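Long-range contacts in repeat Five Residue (Rfr) protein or pentapeptide repeat protein (Cyanothece, PDB 2O6W), which is of unknown function but folds its tandem five-residue repeats into a right-handed quadrilateral beta helix: residues 18-23 with 61-66; 68-73 with 88-93; 74-79 with 94-99; 105-110 with 125-130; 115-120 with 135-140. All blocks are in the same frame, centred on the assembly; numbering follows the deposited sequence.

Contact 1: residues 18-23 with 61-66; sequences CNLEGV and ANLSNA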
# COMPACT_ATOMS: atom_id res chain seq x y z
N CYS A 18 0.57 -0.07 -14.16
CA CYS A 18 -0.40 -1.12 -14.44
C CYS A 18 -1.82 -0.69 -14.06
O CYS A 18 -2.01 0.17 -13.20
CB CYS A 18 -0.05 -2.41 -13.67
SG CYS A 18 1.48 -3.29 -14.14
N ASN A 19 -2.80 -1.29 -14.71
CA ASN A 19 -4.19 -1.01 -14.40
C ASN A 19 -4.69 -2.22 -13.62
O ASN A 19 -4.94 -3.28 -14.19
CB ASN A 19 -5.00 -0.81 -15.68
CG ASN A 19 -4.75 0.56 -16.30
OD1 ASN A 19 -4.98 1.59 -15.67
ND2 ASN A 19 -4.26 0.57 -17.55
N LEU A 20 -4.82 -2.04 -12.31
CA LEU A 20 -5.25 -3.10 -11.42
C LEU A 20 -6.52 -2.72 -10.67
O LEU A 20 -6.72 -3.13 -9.53
CB LEU A 20 -4.14 -3.40 -10.42
CG LEU A 20 -2.78 -3.73 -11.03
CD1 LEU A 20 -1.68 -3.64 -9.98
CD2 LEU A 20 -2.83 -5.11 -11.66
N GLU A 21 -7.37 -1.94 -11.32
CA GLU A 21 -8.62 -1.49 -10.70
C GLU A 21 -9.51 -2.66 -10.28
O GLU A 21 -9.77 -3.57 -11.06
CB GLU A 21 -9.41 -0.60 -11.66
CG GLU A 21 -8.62 0.48 -12.40
CD GLU A 21 -7.74 -0.06 -13.54
OE1 GLU A 21 -8.00 -1.18 -14.05
OE2 GLU A 21 -6.80 0.66 -13.94
N GLY A 22 -10.00 -2.62 -9.05
CA GLY A 22 -10.89 -3.66 -8.57
C GLY A 22 -10.34 -5.06 -8.35
O GLY A 22 -11.13 -5.97 -8.11
N VAL A 23 -9.03 -5.25 -8.43
CA VAL A 23 -8.49 -6.60 -8.21
C VAL A 23 -8.67 -7.02 -6.76
O VAL A 23 -8.75 -6.19 -5.86
CB VAL A 23 -6.98 -6.73 -8.56
CG1 VAL A 23 -6.76 -6.50 -10.04
CG2 VAL A 23 -6.15 -5.78 -7.71
N ALA A 61 0.58 3.28 -10.53
CA ALA A 61 -0.37 2.19 -10.72
C ALA A 61 -1.77 2.62 -10.29
O ALA A 61 -1.93 3.51 -9.46
CB ALA A 61 0.07 0.97 -9.92
N ASN A 62 -2.79 1.99 -10.88
CA ASN A 62 -4.16 2.30 -10.52
C ASN A 62 -4.72 1.08 -9.79
O ASN A 62 -4.87 0.02 -10.39
CB ASN A 62 -5.01 2.59 -11.76
CG ASN A 62 -6.35 3.24 -11.41
OD1 ASN A 62 -6.98 2.89 -10.41
ND2 ASN A 62 -6.79 4.17 -12.24
N LEU A 63 -5.00 1.25 -8.51
CA LEU A 63 -5.52 0.18 -7.68
C LEU A 63 -6.90 0.54 -7.12
O LEU A 63 -7.37 -0.07 -6.16
CB LEU A 63 -4.55 -0.10 -6.53
CG LEU A 63 -3.30 -0.92 -6.89
CD1 LEU A 63 -2.16 -0.62 -5.93
CD2 LEU A 63 -3.65 -2.39 -6.86
N SER A 64 -7.53 1.54 -7.73
CA SER A 64 -8.85 2.01 -7.32
C SER A 64 -9.86 0.89 -7.05
O SER A 64 -10.05 0.00 -7.88
CB SER A 64 -9.42 2.95 -8.38
OG SER A 64 -8.64 4.13 -8.48
N ASN A 65 -10.50 0.93 -5.89
CA ASN A 65 -11.51 -0.06 -5.54
C ASN A 65 -10.96 -1.48 -5.44
O ASN A 65 -11.71 -2.45 -5.42
CB ASN A 65 -12.63 -0.04 -6.60
CG ASN A 65 -13.34 1.30 -6.65
OD1 ASN A 65 -14.14 1.62 -5.76
ND2 ASN A 65 -13.05 2.09 -7.66
N ALA A 66 -9.64 -1.60 -5.38
CA ALA A 66 -9.03 -2.92 -5.26
C ALA A 66 -9.08 -3.33 -3.79
O ALA A 66 -9.21 -2.48 -2.92
CB ALA A 66 -7.59 -2.90 -5.74
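Glu21 is bent at chi2 (75°), a turn that carries its carboxylate back over Asn62, whose own CG lies anti to the backbone N (chi1 -166°) and leads the amide out from the chain. The two side chains meet at about a right angle: Glu21 OE2 comes 3.4 Å from Asn62 CB and Glu21 CG rests 3.5 Å from Asn62 OD1, with carboxylate and amide planes 70° apart. The polar end of Asn62 is engaged inside its own segment, where OD1 takes Ser64 N (3.1 Å, in the carbonyl plane) in an Asx turn and also Ser64 OG at 2.8 Å. A leucine in place of Asn62 would probably leave Ser64 N and OG without this acceptor and set the start of the turn free to shift. Beneath these side chains the backbones stack as successive coils of the beta helix, each with a type II turn, Leu20 to Val23 over Leu63 to Ala66. Asn62 N bonds to Cys18 O (3.1 Å), Leu20 N to Asn62 O (2.8 Å) and Gly22 N to Ser64 O (2.9 Å). On the inner side Leu63 CD2 packs 3.7 Å from Leu20 CB, while Met2 of helix 2-10 touches Leu20 and Val23, and Cys18 is disulfide-bonded to Cys15. Much of the backbone polarity is thus spent between coils, apolar tips face the interior, and the acidic and amide groups lie outside.

Contact 2: residues 68-73 with 88-93; sequences LYQSDL and LSETDL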
# COMPACT_ATOMS: atom_id res chain seq x y z
N LEU A 68 -7.02 -4.94 -0.78
CA LEU A 68 -5.70 -5.34 -0.28
C LEU A 68 -5.75 -5.64 1.21
O LEU A 68 -4.72 -5.63 1.89
CB LEU A 68 -4.68 -4.24 -0.57
CG LEU A 68 -4.50 -3.98 -2.08
CD1 LEU A 68 -3.71 -2.71 -2.32
CD2 LEU A 68 -3.81 -5.18 -2.69
N TYR A 69 -6.95 -5.91 1.71
CA TYR A 69 -7.17 -6.22 3.12
C TYR A 69 -6.10 -7.13 3.71
O TYR A 69 -5.80 -8.19 3.16
CB TYR A 69 -8.55 -6.86 3.29
CG TYR A 69 -8.86 -7.26 4.71
CD1 TYR A 69 -8.97 -6.31 5.72
CD2 TYR A 69 -9.02 -8.60 5.06
CE1 TYR A 69 -9.24 -6.68 7.03
CE2 TYR A 69 -9.29 -8.98 6.36
CZ TYR A 69 -9.39 -8.02 7.35
OH TYR A 69 -9.66 -8.39 8.65
N GLN A 70 -5.53 -6.70 4.83
CA GLN A 70 -4.49 -7.44 5.56
C GLN A 70 -3.25 -7.81 4.76
O GLN A 70 -2.57 -8.76 5.10
CB GLN A 70 -5.07 -8.71 6.18
CG GLN A 70 -6.04 -8.46 7.30
CD GLN A 70 -6.37 -9.72 8.07
OE1 GLN A 70 -6.71 -10.75 7.48
NE2 GLN A 70 -6.28 -9.66 9.39
N SER A 71 -2.97 -7.08 3.69
CA SER A 71 -1.80 -7.36 2.87
C SER A 71 -0.56 -6.65 3.42
O SER A 71 -0.67 -5.58 4.04
CB SER A 71 -2.05 -6.91 1.43
OG SER A 71 -2.80 -7.87 0.71
N ASP A 72 0.61 -7.24 3.22
CA ASP A 72 1.85 -6.63 3.67
C ASP A 72 2.35 -5.78 2.49
O ASP A 72 2.58 -6.30 1.39
CB ASP A 72 2.90 -7.70 4.01
CG ASP A 72 4.16 -7.12 4.67
OD1 ASP A 72 4.56 -5.98 4.33
OD2 ASP A 72 4.77 -7.82 5.52
N LEU A 73 2.52 -4.48 2.73
CA LEU A 73 2.98 -3.56 1.70
C LEU A 73 4.17 -2.76 2.23
O LEU A 73 4.44 -1.65 1.78
CB LEU A 73 1.85 -2.60 1.31
CG LEU A 73 0.51 -3.26 0.93
CD1 LEU A 73 -0.56 -2.20 0.67
CD2 LEU A 73 0.71 -4.14 -0.29
N LEU A 88 -7.47 -0.68 2.07
CA LEU A 88 -6.13 -0.88 2.63
C LEU A 88 -6.19 -1.13 4.13
O LEU A 88 -5.21 -0.90 4.83
CB LEU A 88 -5.25 0.35 2.37
CG LEU A 88 -5.02 0.68 0.90
CD1 LEU A 88 -4.45 2.08 0.77
CD2 LEU A 88 -4.09 -0.35 0.28
N SER A 89 -7.34 -1.58 4.63
CA SER A 89 -7.46 -1.82 6.07
C SER A 89 -6.57 -2.96 6.57
O SER A 89 -6.41 -3.98 5.90
CB SER A 89 -8.92 -2.06 6.47
OG SER A 89 -9.48 -3.13 5.74
N GLU A 90 -6.00 -2.75 7.75
CA GLU A 90 -5.11 -3.71 8.39
C GLU A 90 -3.91 -4.10 7.52
O GLU A 90 -3.38 -5.21 7.64
CB GLU A 90 -5.89 -4.95 8.83
CG GLU A 90 -7.00 -4.59 9.78
CD GLU A 90 -7.47 -5.77 10.62
OE1 GLU A 90 -8.49 -5.60 11.34
OE2 GLU A 90 -6.83 -6.85 10.57
N THR A 91 -3.49 -3.20 6.65
CA THR A 91 -2.33 -3.47 5.81
C THR A 91 -1.08 -2.96 6.50
O THR A 91 -1.15 -2.09 7.38
CB THR A 91 -2.43 -2.78 4.43
OG1 THR A 91 -2.61 -1.36 4.60
CG2 THR A 91 -3.57 -3.37 3.62
N ASP A 92 0.07 -3.49 6.12
CA ASP A 92 1.32 -3.04 6.70
C ASP A 92 1.94 -2.12 5.64
O ASP A 92 2.40 -2.58 4.60
CB ASP A 92 2.24 -4.24 6.98
CG ASP A 92 3.51 -3.85 7.73
OD1 ASP A 92 3.92 -2.67 7.63
OD2 ASP A 92 4.12 -4.72 8.40
N LEU A 93 1.92 -0.82 5.90
CA LEU A 93 2.49 0.16 4.97
C LEU A 93 3.71 0.85 5.58
O LEU A 93 4.00 2.01 5.27
CB LEU A 93 1.42 1.19 4.57
CG LEU A 93 0.54 0.74 3.39
CD1 LEU A 93 -0.78 1.49 3.37
CD2 LEU A 93 1.30 0.95 2.09
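The Tyr69 ring meets Ser89 OG at its edge, near the ring plane and 3.2 Å from Tyr69 CD1, while Gln70 CG of the same segment sits 3.3 Å above one face of that ring, toward its rim; Ser89 OG is itself hydrogen-bonded to Asn87 OD1. With CG anti to the backbone N (chi1 178°), Tyr69 runs beside Glu90. Gln70 NE2 gives a hydrogen bond of 3.1 Å to Glu90 OE2, met nearly head-on but 27° out of the amide plane, and Gln70 OE1 accepts from Arg27. An alanine at Glu90 would probably leave Gln70 NE2 without its carboxylate mate and open a gap beside the Tyr69 hydroxyl. Two coils of the pentapeptide-repeat beta helix lie one on the other here, their type II turns in step. Gln70 N bonds to Ser89 O, and Leu73 N to Asp92 O at 2.7 Å. Beyond the turn, the carboxylates of Asp72 and Asp92 are nearly parallel, 10° apart, with OD2 of each 4.3 Å from the other; Asp92 OD1 accepts from Glu94 N and its OD2 has a salt bridge to Lys33, which probably eases their repulsion, and Asp72 OD1 bonds to Ser74 OG. Inside, Leu68 CD1 touches Leu88 CD2 at 3.5 Å, and Leu73 CB lies 3.7 Å from Leu93 CD2.

Contact 3: residues 74-79 with 94-99; sequences SSIILE and ENAILI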
# COMPACT_ATOMS: atom_id res chain seq x y z
N SER A 74 4.89 -3.33 3.19
CA SER A 74 6.03 -2.63 3.78
C SER A 74 7.07 -2.18 2.75
O SER A 74 7.50 -2.96 1.90
CB SER A 74 6.68 -3.49 4.88
OG SER A 74 7.00 -4.79 4.43
N SER A 75 7.45 -0.91 2.84
CA SER A 75 8.45 -0.31 1.95
C SER A 75 8.03 -0.28 0.49
O SER A 75 8.86 -0.07 -0.40
CB SER A 75 9.78 -1.06 2.08
OG SER A 75 10.27 -0.98 3.42
N ILE A 76 6.75 -0.48 0.23
CA ILE A 76 6.26 -0.47 -1.14
C ILE A 76 6.32 0.92 -1.75
O ILE A 76 6.26 1.93 -1.04
CB ILE A 76 4.80 -0.97 -1.20
CG1 ILE A 76 4.49 -1.50 -2.60
CG2 ILE A 76 3.86 0.17 -0.85
CD1 ILE A 76 3.26 -2.37 -2.64
N ILE A 77 6.44 0.97 -3.07
CA ILE A 77 6.51 2.25 -3.79
C ILE A 77 5.20 2.52 -4.54
O ILE A 77 4.91 1.92 -5.57
CB ILE A 77 7.70 2.25 -4.78
CG1 ILE A 77 8.99 1.97 -4.01
CG2 ILE A 77 7.82 3.60 -5.47
CD1 ILE A 77 10.22 1.89 -4.88
N LEU A 78 4.40 3.43 -3.98
CA LEU A 78 3.12 3.80 -4.56
C LEU A 78 3.11 5.28 -4.91
O LEU A 78 2.09 5.96 -4.79
CB LEU A 78 1.98 3.49 -3.58
CG LEU A 78 1.61 2.02 -3.42
CD1 LEU A 78 0.63 1.85 -2.26
CD2 LEU A 78 0.98 1.51 -4.71
N GLU A 79 4.26 5.79 -5.35
CA GLU A 79 4.36 7.19 -5.71
C GLU A 79 3.42 7.50 -6.88
O GLU A 79 3.38 6.76 -7.86
CB GLU A 79 5.81 7.53 -6.07
CG GLU A 79 6.05 9.00 -6.35
CD GLU A 79 7.53 9.35 -6.38
OE1 GLU A 79 7.86 10.54 -6.62
OE2 GLU A 79 8.38 8.45 -6.15
N GLU A 94 4.43 0.14 6.45
CA GLU A 94 5.60 0.71 7.07
C GLU A 94 6.67 1.12 6.05
O GLU A 94 7.00 0.35 5.15
CB GLU A 94 6.20 -0.26 8.09
CG GLU A 94 7.44 0.29 8.76
CD GLU A 94 7.70 -0.32 10.13
OE1 GLU A 94 8.73 0.03 10.74
OE2 GLU A 94 6.88 -1.14 10.59
N ASN A 95 7.18 2.34 6.21
CA ASN A 95 8.20 2.90 5.33
C ASN A 95 7.77 2.91 3.88
O ASN A 95 8.60 2.91 2.97
CB ASN A 95 9.52 2.12 5.47
CG ASN A 95 10.00 2.05 6.90
OD1 ASN A 95 10.07 3.06 7.60
ND2 ASN A 95 10.33 0.84 7.35
N ALA A 96 6.47 2.90 3.65
CA ALA A 96 5.97 2.91 2.29
C ALA A 96 6.11 4.30 1.69
O ALA A 96 6.18 5.30 2.41
CB ALA A 96 4.52 2.48 2.28
N ILE A 97 6.15 4.36 0.37
CA ILE A 97 6.27 5.64 -0.29
C ILE A 97 4.95 5.94 -0.98
O ILE A 97 4.62 5.33 -1.98
CB ILE A 97 7.41 5.62 -1.32
CG1 ILE A 97 8.75 5.50 -0.58
CG2 ILE A 97 7.37 6.89 -2.16
CD1 ILE A 97 9.94 5.33 -1.50
N LEU A 98 4.19 6.88 -0.42
CA LEU A 98 2.91 7.25 -1.00
C LEU A 98 2.88 8.71 -1.46
O LEU A 98 1.83 9.35 -1.43
CB LEU A 98 1.79 6.98 0.01
CG LEU A 98 1.46 5.50 0.27
CD1 LEU A 98 0.91 5.33 1.66
CD2 LEU A 98 0.47 4.98 -0.79
N ILE A 99 4.03 9.22 -1.88
CA ILE A 99 4.12 10.60 -2.34
C ILE A 99 3.17 10.89 -3.49
O ILE A 99 3.16 10.18 -4.49
CB ILE A 99 5.55 10.93 -2.80
CG1 ILE A 99 6.52 10.77 -1.63
CG2 ILE A 99 5.62 12.35 -3.34
CD1 ILE A 99 7.97 10.94 -2.02
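Leu78 and Leu98 lie side by side and point the same way into the interior of the beta helix, as equivalent residues of two successive coils of a pentapeptide-repeat protein. From its start, Leu78 CB is 3.5 Å from Leu98 CD2 and also rests against the backbone, 3.6 Å from Ile97 O. One bond further, Leu78 CG is 4.1 Å from Leu98 CD2. At the tip, Leu78 CD1 returns to 3.5 Å from Leu98 CD2, and the other branch, CD2, packs against Leu63 on an adjacent side of the helix. CG stands opposite the carbonyl carbon (chi1 -75°), which sets the CB-CD1 edge of the side chain against that single methyl. Leu58 packs against Leu78 as well, and against Ile76, whose CG2 meets Ala96 CB at 3.9 Å.

The two segments run in the same direction, their end-to-end lines 1° apart. Three backbone hydrogen bonds join them: Ser75 N to Glu94 O, Ile97 N to Ile76 O at 2.8 Å, and Leu78 N to Ile97 O. On the outer side equivalent positions stack, though their chemistry may differ. Ile77 stands over Ile97 in looser contact, while the aliphatic part of Glu79 runs alongside Ile99, with its CG 3.6 Å from Ile99 O. Glu94 reaches out to a salt bridge with Lys33. At the turn, the CA-H of Ser75 points almost straight at Asn95 O, 3.4 Å from CA, with an angle of 175° at the hydrogen.

Contact 4: residues 105-110 with 125-130; sequences GANLEN and GAILTG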
# COMPACT_ATOMS: atom_id res chain seq x y z
N GLY A 105 -11.27 8.64 -0.47
CA GLY A 105 -12.26 7.67 -0.04
C GLY A 105 -11.67 6.32 0.31
O GLY A 105 -12.39 5.35 0.51
N ALA A 106 -10.34 6.25 0.40
CA ALA A 106 -9.68 4.99 0.71
C ALA A 106 -9.91 4.55 2.14
O ALA A 106 -10.04 5.37 3.04
CB ALA A 106 -8.19 5.10 0.44
N ASN A 107 -9.96 3.25 2.36
CA ASN A 107 -10.14 2.73 3.70
C ASN A 107 -8.80 2.25 4.24
O ASN A 107 -8.25 1.26 3.74
CB ASN A 107 -11.17 1.60 3.68
CG ASN A 107 -11.30 0.91 5.02
OD1 ASN A 107 -11.13 1.53 6.06
ND2 ASN A 107 -11.62 -0.38 4.99
N LEU A 108 -8.25 2.95 5.23
CA LEU A 108 -6.97 2.55 5.83
C LEU A 108 -7.11 2.16 7.29
O LEU A 108 -6.14 2.18 8.04
CB LEU A 108 -5.92 3.67 5.72
CG LEU A 108 -5.50 4.14 4.33
CD1 LEU A 108 -6.51 5.17 3.86
CD2 LEU A 108 -4.11 4.76 4.35
N GLU A 109 -8.31 1.76 7.70
CA GLU A 109 -8.55 1.40 9.08
C GLU A 109 -7.56 0.39 9.67
O GLU A 109 -7.30 -0.67 9.10
CB GLU A 109 -9.99 0.89 9.24
CG GLU A 109 -10.37 0.57 10.68
CD GLU A 109 -11.88 0.57 10.91
OE1 GLU A 109 -12.61 -0.06 10.11
OE2 GLU A 109 -12.32 1.20 11.90
N ASN A 110 -7.02 0.74 10.83
CA ASN A 110 -6.07 -0.09 11.55
C ASN A 110 -4.83 -0.44 10.74
O ASN A 110 -4.13 -1.42 11.03
CB ASN A 110 -6.74 -1.37 12.02
CG ASN A 110 -7.86 -1.09 12.99
OD1 ASN A 110 -7.73 -0.23 13.86
ND2 ASN A 110 -8.97 -1.79 12.84
N GLY A 125 -11.97 12.27 2.25
CA GLY A 125 -12.95 11.22 2.46
C GLY A 125 -12.35 9.90 2.90
O GLY A 125 -13.08 8.94 3.17
N ALA A 126 -11.02 9.84 2.99
CA ALA A 126 -10.35 8.61 3.41
C ALA A 126 -10.59 8.34 4.88
O ALA A 126 -10.75 9.28 5.66
CB ALA A 126 -8.87 8.72 3.14
N ILE A 127 -10.63 7.08 5.28
CA ILE A 127 -10.83 6.78 6.69
C ILE A 127 -9.53 6.26 7.31
O ILE A 127 -8.99 5.24 6.89
CB ILE A 127 -12.06 5.80 6.91
CG1 ILE A 127 -11.61 4.44 7.43
CG2 ILE A 127 -12.87 5.66 5.62
CD1 ILE A 127 -11.57 4.38 8.93
N LEU A 128 -9.00 6.99 8.30
CA LEU A 128 -7.74 6.58 8.94
C LEU A 128 -7.84 6.19 10.41
O LEU A 128 -6.88 6.31 11.17
CB LEU A 128 -6.67 7.67 8.76
CG LEU A 128 -6.34 8.02 7.31
CD1 LEU A 128 -7.24 9.16 6.86
CD2 LEU A 128 -4.89 8.43 7.16
N THR A 129 -9.00 5.68 10.80
CA THR A 129 -9.25 5.24 12.17
C THR A 129 -8.28 4.15 12.64
O THR A 129 -8.05 3.18 11.93
CB THR A 129 -10.67 4.68 12.29
OG1 THR A 129 -11.60 5.64 11.77
CG2 THR A 129 -11.01 4.39 13.73
N GLY A 130 -7.75 4.32 13.84
CA GLY A 130 -6.83 3.34 14.40
C GLY A 130 -5.49 3.21 13.69
O GLY A 130 -4.75 2.26 13.93
O HOH W 1 -13.88 4.05 11.43
O HOH W 2 -4.92 -0.16 15.53
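Ile127 meets Asn107 in an uncommon conformation: its chi1 of 113° is away from the usual staggered positions, so the modelled side chain is probably strained or less sure than its neighbours. This rotation brings Ile127 CG1 to 3.3 Å from Asn107 OD1, and Ile127 CD1 to 3.8 Å from Glu109 CB, an apolar branch laid alongside an amide and the root of an acid. Asn107 OD1 meanwhile accepts from Glu109 N at 3.3 Å in an Asx turn, the donor standing above the carbonyl plane, 54° out of it.

The backbones are joined by three hydrogen bonds: Ile127 N to Ala106 O, Leu108 N to Ile127 O, and Asn110 N to Thr129 O at 2.9 Å. The last is backed by the CA-H of Asn110, directed at Gly130 O. Gly130 takes a positive phi, and a beta carbon there would fall 2.3 Å from Asn110 OD1 as that side chain is placed, consistent with a glycine here. A water donates to both Asn110 OD1 and Gly130 O, 2.9 Å from the latter. Another water links Glu109 OE2 with Thr129 OG1, the threonine hydroxyl lying 2.8 Å from it. Toward the interior, Leu108 CD1 only grazes Ala126 CB, at 4.3 Å.

In the beta helix of pentapeptide repeats this pair forms part of one wall between further coils. On one side Asn107 is bonded through its backbone to Thr86 and Leu88, and Glu109 to Glu90; on the other, Ala126 is bonded to Val148, and Asp144 accepts from Gly125 N near the C-terminal end.

Contact 5: residues 115-120 with 135-140; sequences GANLEN and ETHLKG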
# COMPACT_ATOMS: atom_id res chain seq x y z
N GLY A 115 6.64 5.41 9.64
CA GLY A 115 7.72 5.78 8.74
C GLY A 115 7.28 5.93 7.30
O GLY A 115 8.13 6.12 6.44
N ALA A 116 5.99 5.86 7.03
CA ALA A 116 5.51 6.00 5.66
C ALA A 116 5.53 7.46 5.22
O ALA A 116 5.37 8.37 6.04
CB ALA A 116 4.10 5.44 5.52
N ASN A 117 5.73 7.67 3.92
CA ASN A 117 5.78 9.01 3.37
C ASN A 117 4.53 9.29 2.52
O ASN A 117 4.35 8.69 1.47
CB ASN A 117 7.02 9.18 2.50
CG ASN A 117 7.28 10.64 2.12
OD1 ASN A 117 6.39 11.48 2.24
ND2 ASN A 117 8.49 10.93 1.66
N LEU A 118 3.69 10.20 2.99
CA LEU A 118 2.48 10.55 2.27
C LEU A 118 2.45 12.00 1.79
O LEU A 118 1.37 12.58 1.66
CB LEU A 118 1.24 10.29 3.13
CG LEU A 118 0.80 8.83 3.31
CD1 LEU A 118 1.88 8.06 4.05
CD2 LEU A 118 -0.52 8.78 4.07
N GLU A 119 3.61 12.58 1.51
CA GLU A 119 3.67 13.97 1.07
C GLU A 119 2.76 14.27 -0.12
O GLU A 119 2.78 13.57 -1.13
CB GLU A 119 5.10 14.38 0.73
CG GLU A 119 5.29 15.89 0.57
CD GLU A 119 6.75 16.30 0.40
OE1 GLU A 119 7.61 15.77 1.16
OE2 GLU A 119 7.05 17.15 -0.47
N ASN A 120 1.96 15.33 0.01
CA ASN A 120 1.06 15.76 -1.05
C ASN A 120 -0.01 14.73 -1.40
O ASN A 120 -0.68 14.85 -2.43
CB ASN A 120 1.86 16.11 -2.30
CG ASN A 120 2.87 17.19 -2.03
OD1 ASN A 120 2.61 18.12 -1.26
ND2 ASN A 120 4.04 17.08 -2.65
N GLU A 135 5.94 8.65 13.20
CA GLU A 135 6.98 9.06 12.26
C GLU A 135 6.47 9.02 10.82
O GLU A 135 7.22 8.74 9.89
CB GLU A 135 8.21 8.16 12.39
CG GLU A 135 8.89 8.24 13.75
CD GLU A 135 9.95 7.18 13.93
OE1 GLU A 135 9.58 5.98 13.92
OE2 GLU A 135 11.14 7.54 14.07
N THR A 136 5.18 9.31 10.66
CA THR A 136 4.55 9.33 9.36
C THR A 136 4.61 10.75 8.81
O THR A 136 4.15 11.69 9.46
CB THR A 136 3.08 8.89 9.44
OG1 THR A 136 3.01 7.58 10.02
CG2 THR A 136 2.45 8.86 8.05
N HIS A 137 5.16 10.90 7.61
CA HIS A 137 5.29 12.21 6.98
C HIS A 137 3.97 12.61 6.32
O HIS A 137 3.59 12.06 5.29
CB HIS A 137 6.40 12.16 5.93
CG HIS A 137 6.91 13.51 5.53
ND1 HIS A 137 7.48 13.75 4.30
CD2 HIS A 137 6.95 14.68 6.20
CE1 HIS A 137 7.85 15.02 4.23
NE2 HIS A 137 7.54 15.60 5.37
N LEU A 138 3.27 13.57 6.92
CA LEU A 138 1.98 14.01 6.38
C LEU A 138 2.01 15.40 5.77
O LEU A 138 0.97 16.03 5.59
CB LEU A 138 0.91 13.96 7.46
CG LEU A 138 0.57 12.58 8.02
CD1 LEU A 138 -0.45 12.75 9.13
CD2 LEU A 138 0.02 11.67 6.91
N LYS A 139 3.20 15.87 5.43
CA LYS A 139 3.37 17.19 4.84
C LYS A 139 2.57 17.35 3.54
O LYS A 139 2.66 16.52 2.64
CB LYS A 139 4.86 17.44 4.58
CG LYS A 139 5.13 18.69 3.76
CD LYS A 139 6.57 18.75 3.28
CE LYS A 139 6.75 19.90 2.31
NZ LYS A 139 8.07 19.88 1.62
N GLY A 140 1.79 18.43 3.46
CA GLY A 140 1.02 18.72 2.26
C GLY A 140 -0.19 17.87 1.92
O GLY A 140 -0.76 18.03 0.84
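Packing is tight where Asn117, Glu119 and His137 meet. Asn117 OD1 is gripped from opposite faces of its amide plane: Glu119 N bonds at 3.1 Å, making an Asx turn, and His137 ND1 bonds at 3.3 Å from well above the plane, with an N-H...O angle of 142°. The His137 ring swings out with CG anti to the backbone N (chi1 -162°), running beside Asn117. Glu119 OE1 approaches His137 CE1 at 3.2 Å, its carboxylate turned 87° to the ring; this nearby negative charge would probably polarise the imidazole. The backbones follow the regular pattern of stacked coils in a pentapeptide-repeat beta helix: His137 N bonds to Ala116 O, Leu118 N to His137 O, and Asn120 N to Lys139 O at 3.0 Å. Contact is looser toward both sides. Inside, Leu118 CD2 and Leu138 CD2 stay 4.1 Å apart, and Leu118 CD1 lies as far from Thr136 CG2, while Thr136 OG1 turns to Leu113 O. Outside, Lys139 is extended beside Glu119 and forms a long salt bridge, NZ to OE2 at 3.6 Å. Lys139, Asn120 and Gly140 are all exposed to solvent.

How the contacts relate
All five contacts stack one coil of the same beta helix on the next, in contacts 2 to 5 at an offset of 20 residues, in contact 1 across a longer excursion. Contact 2 lies deepest, with seven of its twelve residues buried; contact 5 is a surface contact. Inner leucines recur throughout, and those of contacts 1 and 3 touch through Leu63 and Leu78. Contacts 2 and 3 use consecutive segments of the same coils. Probable backbone bonds tie contact 4 to contact 2 and contact 5 to contact 3. Outer chemistry varies: acids and a tyrosine in contact 2, isoleucines in contact 3, waters in contact 4, a histidine and a salt bridge in contact 5.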